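Local coordinates for SusD superfamily protein (Bacteroides thetaiotaomicron, PDB 3MCX), which is of unknown function but, as a SusD family protein of the outer membrane, probably binds glycans for uptake, and carries zinc ions in the crystal, at residues Y176-L190 and Y201-M215. Sequence-based numbering, arbitrary orientation.
With ZN (zinc ion), chain B.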
ATOM      1  N   TYR A 176      -3.293   1.128  16.311  1.00  7.00           N
ATOM      2  CA  TYR A 176      -2.666   2.352  15.788  1.00  6.27           C
ATOM      3  C   TYR A 176      -1.690   2.998  16.793  1.00  6.40           C
ATOM      4  O   TYR A 176      -0.645   3.510  16.408  1.00  6.20           O
ATOM      5  CB  TYR A 176      -3.705   3.371  15.308  1.00  6.58           C
ATOM      6  CG  TYR A 176      -4.186   3.234  13.878  1.00  7.73           C
ATOM      7  CD1 TYR A 176      -5.154   2.313  13.514  1.00  8.60           C
ATOM      8  CD2 TYR A 176      -3.711   4.085  12.903  1.00  9.64           C
ATOM      9  CE1 TYR A 176      -5.613   2.222  12.201  1.00  8.20           C
ATOM     10  CE2 TYR A 176      -4.162   4.002  11.591  1.00  8.80           C
ATOM     11  CZ  TYR A 176      -5.133   3.091  11.259  1.00  8.89           C
ATOM     12  OH  TYR A 176      -5.586   3.040   9.953  1.00  8.64           O
ATOM     13  N   GLU A 177      -2.036   2.984  18.068  1.00  5.58           N
ATOM     14  CA  GLU A 177      -1.116   3.517  19.103  1.00  6.37           C
ATOM     15  C   GLU A 177       0.221   2.794  19.025  1.00  6.92           C
ATOM     16  O   GLU A 177       1.271   3.415  19.088  1.00  6.43           O
ATOM     17  CB  GLU A 177      -1.661   3.342  20.491  1.00  6.34           C
ATOM     18  CG  GLU A 177      -2.745   4.278  20.865  1.00  7.93           C
ATOM     19  CD  GLU A 177      -3.240   3.979  22.272  1.00  8.64           C
ATOM     20  OE1 GLU A 177      -3.047   2.823  22.768  1.00  8.12           O
ATOM     21  OE2 GLU A 177      -3.794   4.919  22.895  1.00  9.85           O
ATOM     22  N   GLN A 178       0.176   1.478  18.863  1.00  6.21           N
ATOM     23  CA  GLN A 178       1.436   0.701  18.807  1.00  6.47           C
ATOM     24  C   GLN A 178       2.210   0.975  17.517  1.00  6.56           C
ATOM     25  O   GLN A 178       3.455   1.072  17.574  1.00  6.95           O
ATOM     26  CB  GLN A 178       1.152  -0.795  18.972  1.00  6.83           C
ATOM     27  CG  GLN A 178       2.388  -1.653  19.109  1.00  7.02           C
ATOM     28  CD  GLN A 178       3.159  -1.352  20.356  1.00  8.28           C
ATOM     29  OE1 GLN A 178       2.632  -1.443  21.471  1.00  9.55           O
ATOM     30  NE2 GLN A 178       4.436  -1.003  20.192  1.00 11.67           N
ATOM     31  N   VAL A 179       1.480   1.137  16.398  1.00  6.10           N
ATOM     32  CA  VAL A 179       2.117   1.472  15.143  1.00  6.86           C
ATOM     33  C   VAL A 179       2.878   2.788  15.253  1.00  6.88           C
ATOM     34  O   VAL A 179       4.055   2.890  14.883  1.00  6.61           O
ATOM     35  CB  VAL A 179       1.093   1.602  14.036  1.00  6.72           C
ATOM     36  CG1 VAL A 179       1.740   2.186  12.752  1.00  7.52           C
ATOM     37  CG2 VAL A 179       0.410   0.226  13.773  1.00  7.47           C
ATOM     38  N   VAL A 180       2.171   3.804  15.747  1.00  7.40           N
ATOM     39  CA  VAL A 180       2.744   5.139  15.919  1.00  7.21           C
ATOM     40  C   VAL A 180       3.936   5.111  16.874  1.00  7.33           C
ATOM     41  O   VAL A 180       4.978   5.716  16.600  1.00  8.26           O
ATOM     42  CB  VAL A 180       1.664   6.147  16.385  1.00  7.68           C
ATOM     43  CG1 VAL A 180       2.302   7.490  16.798  1.00  7.06           C
ATOM     44  CG2 VAL A 180       0.619   6.380  15.225  1.00  7.53           C
ATOM     45  N   SER A 181       3.812   4.391  17.971  1.00  6.73           N
ATOM     46  CA  SER A 181       4.909   4.255  18.914  0.50  6.72           C
ATOM     47  C   SER A 181       6.164   3.654  18.249  1.00  6.71           C
ATOM     48  O   SER A 181       7.290   4.166  18.400  1.00  6.83           O
ATOM     49  CB  SER A 181       4.462   3.366  20.074  0.50  6.79           C
ATOM     50  OG  SER A 181       5.475   3.199  21.048  0.50  8.27           O
ATOM     51  N   ASP A 182       5.983   2.544  17.556  1.00  6.89           N
ATOM     52  CA  ASP A 182       7.115   1.860  16.915  1.00  7.13           C
ATOM     53  C   ASP A 182       7.815   2.758  15.904  1.00  7.72           C
ATOM     54  O   ASP A 182       9.030   2.889  15.907  1.00  7.71           O
ATOM     55  CB  ASP A 182       6.670   0.575  16.243  1.00  7.14           C
ATOM     56  CG  ASP A 182       6.330  -0.536  17.233  1.00  7.70           C
ATOM     57  OD1 ASP A 182       6.540  -0.368  18.437  1.00  9.92           O
ATOM     58  OD2 ASP A 182       5.880  -1.609  16.748  1.00  8.74           O
HETATM   59  N   MSE A 183       7.046   3.411  15.056  1.00  7.48           N
HETATM   60  CA  MSE A 183       7.666   4.228  14.010  1.00  7.71           C
HETATM   61  C   MSE A 183       8.313   5.458  14.612  1.00  7.69           C
HETATM   62  O   MSE A 183       9.419   5.843  14.182  1.00  8.97           O
HETATM   63  CB  MSE A 183       6.655   4.621  12.963  1.00  7.20           C
HETATM   64  CG  MSE A 183       6.013   3.475  12.209  1.00  8.49           C
HETATM   65 SE   MSE A 183       4.984   4.161  10.706  0.75  7.39          SE
HETATM   66  CE  MSE A 183       4.473   2.453   9.986  1.00  8.36           C
ATOM     67  N   SER A 184       7.660   6.068  15.599  1.00  7.41           N
ATOM     68  CA  SER A 184       8.186   7.272  16.237  1.00  7.90           C
ATOM     69  C   SER A 184       9.446   6.987  17.054  1.00  7.68           C
ATOM     70  O   SER A 184      10.419   7.765  17.023  1.00  7.72           O
ATOM     71  CB  SER A 184       7.115   7.897  17.151  1.00  8.15           C
ATOM     72  OG  SER A 184       5.954   8.233  16.387  1.00 11.07           O
ATOM     73  N   ASN A 185       9.421   5.897  17.814  1.00  6.90           N
ATOM     74  CA  ASN A 185      10.560   5.493  18.647  1.00  7.18           C
ATOM     75  C   ASN A 185      11.767   5.095  17.787  1.00  7.28           C
ATOM     76  O   ASN A 185      12.907   5.209  18.251  1.00  7.58           O
ATOM     77  CB  ASN A 185      10.185   4.362  19.603  1.00  7.62           C
ATOM     78  CG  ASN A 185       9.267   4.818  20.730  1.00 10.87           C
ATOM     79  OD1 ASN A 185       9.357   5.954  21.170  1.00 16.69           O
ATOM     80  ND2 ASN A 185       8.425   3.910  21.239  1.00 13.44           N
ATOM     81  N   ALA A 186      11.510   4.665  16.559  1.00  6.93           N
ATOM     82  CA  ALA A 186      12.563   4.326  15.601  1.00  7.79           C
ATOM     83  C   ALA A 186      13.328   5.532  15.066  1.00  7.97           C
ATOM     84  O   ALA A 186      14.497   5.425  14.745  1.00  7.24           O
ATOM     85  CB  ALA A 186      11.960   3.569  14.417  1.00  7.08           C
ATOM     86  N   LEU A 187      12.693   6.693  14.969  1.00  7.95           N
ATOM     87  CA  LEU A 187      13.227   7.764  14.108  1.00  8.13           C
ATOM     88  C   LEU A 187      14.675   8.177  14.388  1.00  7.46           C
ATOM     89  O   LEU A 187      15.474   8.326  13.453  1.00  7.74           O
ATOM     90  CB  LEU A 187      12.328   9.017  14.172  1.00  8.10           C
ATOM     91  CG  LEU A 187      10.902   8.907  13.675  1.00  8.87           C
ATOM     92  CD1 LEU A 187      10.200  10.213  13.989  1.00  9.31           C
ATOM     93  CD2 LEU A 187      10.870   8.600  12.171  1.00  9.02           C
ATOM     94  N   SER A 188      15.013   8.358  15.649  1.00  7.90           N
ATOM     95  CA  SER A 188      16.345   8.887  15.974  1.00  8.23           C
ATOM     96  C   SER A 188      17.495   7.917  15.644  1.00  8.51           C
ATOM     97  O   SER A 188      18.645   8.335  15.498  1.00  9.29           O
ATOM     98  CB  SER A 188      16.408   9.353  17.427  1.00  9.43           C
ATOM     99  OG  SER A 188      16.245   8.266  18.307  1.00 13.08           O
ATOM    100  N   GLY A 189      17.192   6.632  15.528  1.00  7.76           N
ATOM    101  CA  GLY A 189      18.187   5.639  15.158  1.00  7.15           C
ATOM    102  C   GLY A 189      18.346   5.365  13.678  1.00  7.33           C
ATOM    103  O   GLY A 189      19.300   4.697  13.302  1.00  7.95           O
ATOM    104  N   LEU A 190      17.429   5.857  12.845  1.00  6.73           N
ATOM    105  CA  LEU A 190      17.441   5.577  11.393  1.00  6.84           C
ATOM    106  C   LEU A 190      18.458   6.465  10.671  1.00  6.80           C
ATOM    107  O   LEU A 190      18.797   7.567  11.131  1.00  7.90           O
ATOM    108  CB  LEU A 190      16.062   5.834  10.810  1.00  6.39           C
ATOM    109  CG  LEU A 190      14.914   4.963  11.342  1.00  6.84           C
ATOM    110  CD1 LEU A 190      13.565   5.471  10.855  1.00  5.65           C
ATOM    111  CD2 LEU A 190      15.092   3.544  10.889  1.00  8.50           C
ATOM    112  N   TYR A 201      15.062   7.587   7.804  1.00  6.93           N
ATOM    113  CA  TYR A 201      14.248   8.555   8.534  1.00  6.99           C
ATOM    114  C   TYR A 201      13.113   9.094   7.653  1.00  6.61           C
ATOM    115  O   TYR A 201      11.976   9.238   8.121  1.00  7.63           O
ATOM    116  CB  TYR A 201      15.149   9.695   9.070  1.00  6.49           C
ATOM    117  CG  TYR A 201      14.395  10.829   9.709  1.00  7.14           C
ATOM    118  CD1 TYR A 201      13.943  11.904   8.959  1.00  7.79           C
ATOM    119  CD2 TYR A 201      14.122  10.814  11.081  1.00  8.27           C
ATOM    120  CE1 TYR A 201      13.247  12.949   9.571  1.00  5.01           C
ATOM    121  CE2 TYR A 201      13.445  11.849  11.691  1.00  8.42           C
ATOM    122  CZ  TYR A 201      13.008  12.898  10.935  1.00  7.97           C
ATOM    123  OH  TYR A 201      12.329  13.894  11.562  1.00  7.94           O
ATOM    124  N   TRP A 202      13.456   9.417   6.410  1.00  6.21           N
ATOM    125  CA  TRP A 202      12.501  10.019   5.467  1.00  6.31           C
ATOM    126  C   TRP A 202      11.366   9.057   5.155  1.00  7.35           C
ATOM    127  O   TRP A 202      10.201   9.471   5.134  1.00  6.97           O
ATOM    128  CB  TRP A 202      13.234  10.527   4.208  1.00  6.16           C
ATOM    129  CG  TRP A 202      14.388  11.367   4.614  1.00  6.61           C
ATOM    130  CD1 TRP A 202      15.711  11.041   4.537  1.00  7.16           C
ATOM    131  CD2 TRP A 202      14.322  12.620   5.302  1.00  6.81           C
ATOM    132  NE1 TRP A 202      16.464  12.028   5.083  1.00  7.95           N
ATOM    133  CE2 TRP A 202      15.643  13.002   5.593  1.00  6.62           C
ATOM    134  CE3 TRP A 202      13.275  13.460   5.700  1.00  6.31           C
ATOM    135  CZ2 TRP A 202      15.958  14.195   6.256  1.00  7.07           C
ATOM    136  CZ3 TRP A 202      13.579  14.640   6.342  1.00  7.99           C
ATOM    137  CH2 TRP A 202      14.911  14.991   6.636  1.00  7.33           C
ATOM    138  N   ALA A 203      11.690   7.785   4.931  1.00  6.74           N
ATOM    139  CA  ALA A 203      10.682   6.760   4.705  1.00  7.63           C
ATOM    140  C   ALA A 203       9.751   6.634   5.917  1.00  7.61           C
ATOM    141  O   ALA A 203       8.537   6.489   5.783  1.00  7.91           O
ATOM    142  CB  ALA A 203      11.346   5.403   4.440  1.00  8.63           C
ATOM    143  N   ALA A 204      10.341   6.604   7.101  1.00  7.90           N
ATOM    144  CA  ALA A 204       9.553   6.454   8.315  1.00  7.57           C
ATOM    145  C   ALA A 204       8.598   7.637   8.567  1.00  7.65           C
ATOM    146  O   ALA A 204       7.441   7.436   8.932  1.00  7.81           O
ATOM    147  CB  ALA A 204      10.465   6.200   9.555  1.00  7.55           C
ATOM    148  N   GLN A 205       9.056   8.857   8.343  1.00  7.33           N
ATOM    149  CA  GLN A 205       8.162  10.006   8.470  1.00  7.69           C
ATOM    150  C   GLN A 205       7.090   9.967   7.384  1.00  7.90           C
ATOM    151  O   GLN A 205       5.944  10.305   7.668  1.00  8.53           O
ATOM    152  CB  GLN A 205       8.946  11.327   8.417  1.00  7.94           C
ATOM    153  CG  GLN A 205       9.618  11.720   9.712  1.00  8.33           C
ATOM    154  CD  GLN A 205       8.603  12.250  10.734  1.00  9.66           C
ATOM    155  OE1 GLN A 205       7.765  11.505  11.228  1.00 10.32           O
ATOM    156  NE2 GLN A 205       8.663  13.537  11.017  1.00  8.68           N
ATOM    157  N   ALA A 206       7.444   9.552   6.170  1.00  8.24           N
ATOM    158  CA  ALA A 206       6.471   9.402   5.083  1.00  7.68           C
ATOM    159  C   ALA A 206       5.401   8.391   5.486  1.00  7.95           C
ATOM    160  O   ALA A 206       4.200   8.651   5.359  1.00  7.43           O
ATOM    161  CB  ALA A 206       7.173   8.952   3.779  1.00  8.48           C
ATOM    162  N   LEU A 207       5.825   7.248   6.013  1.00  7.34           N
ATOM    163  CA  LEU A 207       4.855   6.239   6.446  1.00  7.62           C
ATOM    164  C   LEU A 207       3.998   6.752   7.608  1.00  7.31           C
ATOM    165  O   LEU A 207       2.774   6.511   7.646  1.00  7.18           O
ATOM    166  CB  LEU A 207       5.552   4.944   6.867  1.00  7.02           C
ATOM    167  CG  LEU A 207       6.203   4.176   5.717  1.00  8.29           C
ATOM    168  CD1 LEU A 207       7.149   3.095   6.310  1.00  8.62           C
ATOM    169  CD2 LEU A 207       5.120   3.606   4.737  1.00  8.89           C
ATOM    170  N   LEU A 208       4.603   7.483   8.542  1.00  6.88           N
ATOM    171  CA  LEU A 208       3.818   8.100   9.601  1.00  7.19           C
ATOM    172  C   LEU A 208       2.767   9.065   9.044  1.00  7.31           C
ATOM    173  O   LEU A 208       1.663   9.140   9.578  1.00  7.69           O
ATOM    174  CB  LEU A 208       4.720   8.796  10.625  1.00  7.01           C
ATOM    175  CG  LEU A 208       5.260   7.882  11.738  1.00  5.29           C
ATOM    176  CD1 LEU A 208       6.476   8.574  12.443  1.00  5.62           C
ATOM    177  CD2 LEU A 208       4.149   7.557  12.744  1.00  8.29           C
ATOM    178  N   SER A 209       3.076   9.787   7.966  1.00  7.57           N
ATOM    179  CA  SER A 209       2.047  10.663   7.367  1.00  7.15           C
ATOM    180  C   SER A 209       0.850   9.863   6.881  1.00  7.38           C
ATOM    181  O   SER A 209      -0.299  10.308   7.038  1.00  7.79           O
ATOM    182  CB  SER A 209       2.592  11.607   6.280  1.00  6.68           C
ATOM    183  OG  SER A 209       2.847  10.946   5.054  1.00  7.25           O
ATOM    184  N   ARG A 210       1.094   8.687   6.306  1.00  6.96           N
ATOM    185  CA  ARG A 210       0.033   7.804   5.884  1.00  7.31           C
ATOM    186  C   ARG A 210      -0.758   7.300   7.069  1.00  7.49           C
ATOM    187  O   ARG A 210      -1.972   7.265   7.029  1.00  7.78           O
ATOM    188  CB  ARG A 210       0.645   6.643   5.095  1.00  7.48           C
ATOM    189  CG  ARG A 210      -0.376   5.602   4.611  1.00  7.35           C
ATOM    190  CD  ARG A 210       0.282   4.376   4.035  1.00  7.45           C
ATOM    191  NE  ARG A 210       0.992   4.627   2.791  1.00  8.15           N
ATOM    192  CZ  ARG A 210       1.773   3.737   2.178  1.00  8.77           C
ATOM    193  NH1 ARG A 210       1.996   2.555   2.715  1.00  9.26           N
ATOM    194  NH2 ARG A 210       2.324   4.031   1.018  1.00 10.15           N
ATOM    195  N   VAL A 211      -0.049   6.832   8.104  1.00  7.40           N
ATOM    196  CA  VAL A 211      -0.726   6.321   9.290  1.00  7.14           C
ATOM    197  C   VAL A 211      -1.622   7.382   9.955  1.00  7.19           C
ATOM    198  O   VAL A 211      -2.819   7.153  10.213  1.00  7.69           O
ATOM    199  CB  VAL A 211       0.302   5.704  10.294  1.00  7.52           C
ATOM    200  CG1 VAL A 211      -0.352   5.336  11.612  1.00  7.22           C
ATOM    201  CG2 VAL A 211       1.008   4.523   9.651  1.00  7.78           C
ATOM    202  N   TYR A 212      -1.034   8.534  10.258  1.00  7.36           N
ATOM    203  CA  TYR A 212      -1.784   9.616  10.909  1.00  7.13           C
ATOM    204  C   TYR A 212      -2.980  10.063  10.062  1.00  8.08           C
ATOM    205  O   TYR A 212      -4.063  10.339  10.580  1.00  7.89           O
ATOM    206  CB  TYR A 212      -0.854  10.784  11.160  1.00  6.68           C
ATOM    207  CG  TYR A 212       0.086  10.672  12.347  1.00  7.65           C
ATOM    208  CD1 TYR A 212      -0.368  10.283  13.608  1.00  7.88           C
ATOM    209  CD2 TYR A 212       1.446  11.002  12.209  1.00  8.92           C
ATOM    210  CE1 TYR A 212       0.505  10.235  14.706  1.00 10.43           C
ATOM    211  CE2 TYR A 212       2.308  10.966  13.301  1.00  8.42           C
ATOM    212  CZ  TYR A 212       1.847  10.572  14.535  1.00 10.52           C
ATOM    213  OH  TYR A 212       2.718  10.546  15.618  1.00  9.98           O
ATOM    214  N   LEU A 213      -2.800  10.157   8.752  1.00  7.51           N
ATOM    215  CA  LEU A 213      -3.887  10.599   7.866  1.00  7.91           C
ATOM    216  C   LEU A 213      -5.091   9.650   8.021  1.00  7.56           C
ATOM    217  O   LEU A 213      -6.232  10.093   8.117  1.00  7.72           O
ATOM    218  CB  LEU A 213      -3.411  10.664   6.392  1.00  7.87           C
ATOM    219  CG  LEU A 213      -4.403  11.227   5.369  1.00  8.78           C
ATOM    220  CD1 LEU A 213      -4.893  12.662   5.659  1.00 11.83           C
ATOM    221  CD2 LEU A 213      -3.777  11.112   3.971  1.00 11.34           C
ATOM    222  N   ASN A 214      -4.832   8.350   8.063  1.00  7.18           N
ATOM    223  CA  ASN A 214      -5.905   7.329   8.171  1.00  7.62           C
ATOM    224  C   ASN A 214      -6.463   7.237   9.592  1.00  8.23           C
ATOM    225  O   ASN A 214      -7.495   6.615   9.814  1.00  7.60           O
ATOM    226  CB  ASN A 214      -5.411   5.984   7.628  1.00  7.49           C
ATOM    227  CG  ASN A 214      -5.426   5.958   6.134  1.00  7.87           C
ATOM    228  OD1 ASN A 214      -6.518   5.950   5.534  1.00  8.55           O
ATOM    229  ND2 ASN A 214      -4.237   6.023   5.512  1.00  8.41           N
HETATM  230  N   MSE A 215      -5.823   7.913  10.542  1.00  8.13           N
HETATM  231  CA  MSE A 215      -6.407   8.099  11.878  1.00  8.86           C
HETATM  232  C   MSE A 215      -7.196   9.392  11.967  1.00  9.26           C
HETATM  233  O   MSE A 215      -7.785   9.682  13.034  1.00 11.35           O
HETATM  234  CB  MSE A 215      -5.336   8.228  12.942  1.00 10.66           C
HETATM  235  CG  MSE A 215      -4.561   7.045  13.214  1.00 11.07           C
HETATM  236 SE   MSE A 215      -3.162   7.447  14.513  0.75 10.15          SE
HETATM  237  CE  MSE A 215      -3.890   7.500  15.846  1.00  6.03           C
TER
HETATM  238 ZN    ZN B   1      -3.551   2.336  24.551  0.80 12.14          ZN
HETATM  239  O   HOH W   1       5.368  10.794  15.399  1.00 10.92           O
HETATM  240  O   HOH W   2      -3.010   0.450  24.196  1.00  8.09           O
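V211 plugs into helix 172-186 as a knob into a hole made by Y176, V179, V180 and M183, and the tight part of this antiparallel helix pair extends from there. The axes of 176-186 and 201-214 approach to 9.8 Å, their N-to-C directions 156° apart. M183 is selenomethionine; its chain stays extended beyond CG (chi2 -170°, chi3 176°), sliding alongside L208 with CB 3.8 Å from L208 CG and laying SE across L207 CB at 4.0 Å. Toward the turn, A204 offers just a methyl: L187 CD2 rests on its CB at 3.6 Å, and L190 CD1, from just past the end of helix 172-186, presses in to 3.4 Å from the same CB. At the other end, the SE of M215, also selenomethionine, lies obliquely beside the Y176 ring, about 5.0 Å from its centroid, a Met-aromatic contact whose details are doubtful because the two side chains are modelled too close.

No direct hydrogen bond joins the two helices; the looser, wetter side is bridged by water instead. Y212 starts out away from helix 172-186, but its ring swings back until OH stands 3.3 Å from V180 CG1. One water, in the plane of that ring at its edge, links Y212 OH to S184 OG, to which it donates. S184 OG in turn donates to V180 O from above the carbonyl plane, while S184 N reaches the same oxygen from the opposite face.

This is an antiparallel helical hairpin, consistent with the TPR-like helical scaffold of SusD proteins. Helix 115-140 packs against helix 172-186, with D182 salt-bridged to R129, while helices 218-231 and 356-370 flank helix 201-214.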